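Long-range contact in alanine racemase (Enterococcus faecalis, PDB 3E6E), which belongs to the alanine racemase family, two-domain proteins with an N-terminal TIM-barrel domain and a C-terminal domain, and binds the ligand DCS: residues F161-I166 / A193-L198. The protein carries 1 engineered substitution. Sequence-based numbering, arbitrary orientation.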
loop_
_atom_site.group_PDB
_atom_site.type_symbol
_atom_site.label_atom_id
_atom_site.label_comp_id
_atom_site.label_asym_id
_atom_site.label_seq_id
_atom_site.Cartn_x
_atom_site.Cartn_y
_atom_site.Cartn_z
ATOM N N PHE A 161 -2.656 -38.182 -5.084
ATOM C CA PHE A 161 -2.089 -37.251 -4.122
ATOM C C PHE A 161 -0.689 -37.748 -3.771
ATOM O O PHE A 161 -0.218 -38.742 -4.320
ATOM C CB PHE A 161 -2.935 -37.229 -2.842
ATOM C CG PHE A 161 -4.363 -36.805 -3.052
ATOM C CD1 PHE A 161 -4.674 -35.494 -3.403
ATOM C CD2 PHE A 161 -5.400 -37.712 -2.883
ATOM C CE1 PHE A 161 -5.991 -35.096 -3.579
ATOM C CE2 PHE A 161 -6.723 -37.321 -3.059
ATOM C CZ PHE A 161 -7.020 -36.011 -3.408
ATOM N N LEU A 162 -0.030 -37.048 -2.853
ATOM C CA LEU A 162 1.285 -37.457 -2.376
ATOM C C LEU A 162 1.416 -37.244 -0.871
ATOM O O LEU A 162 1.987 -38.075 -0.164
ATOM C CB LEU A 162 2.386 -36.691 -3.112
ATOM C CG LEU A 162 3.801 -36.823 -2.547
ATOM C CD1 LEU A 162 4.175 -38.288 -2.374
ATOM C CD2 LEU A 162 4.805 -36.111 -3.439
ATOM N N TRP A 163 0.884 -36.127 -0.388
ATOM C CA TRP A 163 1.046 -35.742 1.009
ATOM C C TRP A 163 2.455 -35.436 1.504
ATOM O O TRP A 163 3.065 -36.243 2.209
ATOM C CB TRP A 163 0.465 -36.815 1.932
ATOM C CG TRP A 163 0.481 -36.432 3.380
ATOM C CD1 TRP A 163 0.234 -35.195 3.905
ATOM C CD2 TRP A 163 0.755 -37.290 4.493
ATOM N NE1 TRP A 163 0.339 -35.233 5.275
ATOM C CE2 TRP A 163 0.658 -36.509 5.662
ATOM C CE3 TRP A 163 1.074 -38.647 4.623
ATOM C CZ2 TRP A 163 0.868 -37.035 6.935
ATOM C CZ3 TRP A 163 1.282 -39.166 5.887
ATOM C CH2 TRP A 163 1.178 -38.362 7.025
ATOM N N GLU A 164 2.968 -34.268 1.134
ATOM C CA GLU A 164 4.339 -33.913 1.390
ATOM C C GLU A 164 4.550 -33.614 2.852
ATOM O O GLU A 164 5.671 -33.725 3.347
ATOM C CB GLU A 164 4.714 -32.702 0.556
ATOM C CG GLU A 164 5.923 -32.911 -0.299
ATOM C CD GLU A 164 6.100 -31.791 -1.277
ATOM O OE1 GLU A 164 6.324 -30.644 -0.827
ATOM O OE2 GLU A 164 5.999 -32.063 -2.494
ATOM N N GLY A 165 3.490 -33.225 3.556
ATOM C CA GLY A 165 3.668 -32.939 4.969
ATOM C C GLY A 165 2.479 -32.463 5.771
ATOM O O GLY A 165 1.381 -32.299 5.252
ATOM N N ILE A 166 2.711 -32.281 7.064
ATOM C CA ILE A 166 1.703 -31.771 7.982
ATOM C C ILE A 166 2.377 -30.601 8.676
ATOM O O ILE A 166 3.602 -30.541 8.792
ATOM C CB ILE A 166 1.284 -32.777 9.102
ATOM C CG1 ILE A 166 2.039 -34.087 8.954
ATOM C CG2 ILE A 166 -0.214 -32.988 9.097
ATOM C CD1 ILE A 166 3.354 -34.077 9.680
ATOM N N ALA A 193 0.086 -38.013 16.923
ATOM C CA ALA A 193 0.040 -39.209 17.768
ATOM C C ALA A 193 -0.849 -40.343 17.251
ATOM O O ALA A 193 -0.657 -41.513 17.593
ATOM C CB ALA A 193 -0.394 -38.819 19.181
ATOM N N VAL A 194 -1.821 -40.010 16.423
ATOM C CA VAL A 194 -2.698 -41.034 15.914
ATOM C C VAL A 194 -2.298 -41.485 14.515
ATOM O O VAL A 194 -2.865 -42.425 13.971
ATOM C CB VAL A 194 -4.138 -40.545 15.921
ATOM C CG1 VAL A 194 -5.076 -41.709 15.636
ATOM C CG2 VAL A 194 -4.453 -39.922 17.273
ATOM N N LEU A 195 -1.304 -40.828 13.936
ATOM C CA LEU A 195 -0.847 -41.196 12.604
ATOM C C LEU A 195 0.325 -42.150 12.722
ATOM O O LEU A 195 1.410 -41.756 13.145
ATOM C CB LEU A 195 -0.390 -39.961 11.833
ATOM C CG LEU A 195 -1.322 -38.759 11.758
ATOM C CD1 LEU A 195 -0.672 -37.691 10.892
ATOM C CD2 LEU A 195 -2.652 -39.167 11.182
ATOM N N GLU A 196 0.127 -43.407 12.363
ATOM C CA GLU A 196 1.244 -44.340 12.443
ATOM C C GLU A 196 2.055 -44.144 11.169
ATOM O O GLU A 196 2.156 -45.048 10.343
ATOM C CB GLU A 196 0.755 -45.792 12.549
ATOM C CG GLU A 196 -0.048 -46.135 13.824
ATOM C CD GLU A 196 0.686 -45.817 15.139
ATOM O OE1 GLU A 196 1.926 -45.982 15.211
ATOM O OE2 GLU A 196 0.007 -45.419 16.115
ATOM N N GLU A 197 2.615 -42.942 11.021
ATOM C CA GLU A 197 3.417 -42.571 9.854
ATOM C C GLU A 197 3.457 -41.037 9.679
ATOM O O GLU A 197 2.554 -40.328 10.126
ATOM C CB GLU A 197 2.829 -43.211 8.599
ATOM C CG GLU A 197 3.769 -43.265 7.422
ATOM C CD GLU A 197 4.115 -44.689 7.027
ATOM O OE1 GLU A 197 4.955 -45.311 7.715
ATOM O OE2 GLU A 197 3.536 -45.188 6.033
ATOM N N LEU A 198 4.501 -40.534 9.024
ATOM C CA LEU A 198 4.651 -39.100 8.790
ATOM C C LEU A 198 5.208 -38.871 7.394
ATOM O O LEU A 198 5.854 -39.746 6.827
ATOM C CB LEU A 198 5.597 -38.499 9.819
ATOM C CG LEU A 198 5.195 -38.766 11.266
ATOM C CD1 LEU A 198 6.338 -38.415 12.197
ATOM C CD2 LEU A 198 3.952 -37.972 11.594
#
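The six-membered end of the W163 indole reaches the backbone of L198 and the side chain of L195, joining the loops that lead into two adjacent parallel strands of the TIM barrel, 165-167 and 201-203; the second of these loops follows helix 179-193. W163 suits this place because its long, flat side chain can reach from one loop to the other. Its CG lies anti to the backbone N (chi1 -175°) and beside the carbonyl carbon, with the ring extended toward 195-198, and CH2 arrives 4.0 Å from CA of L198. The carbonyl O of E197 meets the rim of the ring near its plane, 3.9 Å from CH2, where the ring's polarised C-H edge is a fitting neighbour for an oxygen. Buried L195 offers a compact aliphatic end: its CD1 approaches CZ2 of W163 obliquely at 4.3 Å, while V152 and V155 of helix 145-158 and P199 also touch the indole. I166, a branched residue at home in a strand, is buried as well and completes the closely packed part.

The solvent side belongs to E197 and L198. E197 is exposed, a place that suits its charged end, and its side chain comes no nearer than 5.0 Å to 161-166. The N of E197 makes a weak hydrogen bond to the O of L195, across the inverse gamma turn centred on E196, and this tight bend probably helps bring L195 and L198 to the same ring. The side chain of exposed L198 starts out away from 161-166, yet its CD2 still comes to 4.4 Å from CD1 of I166.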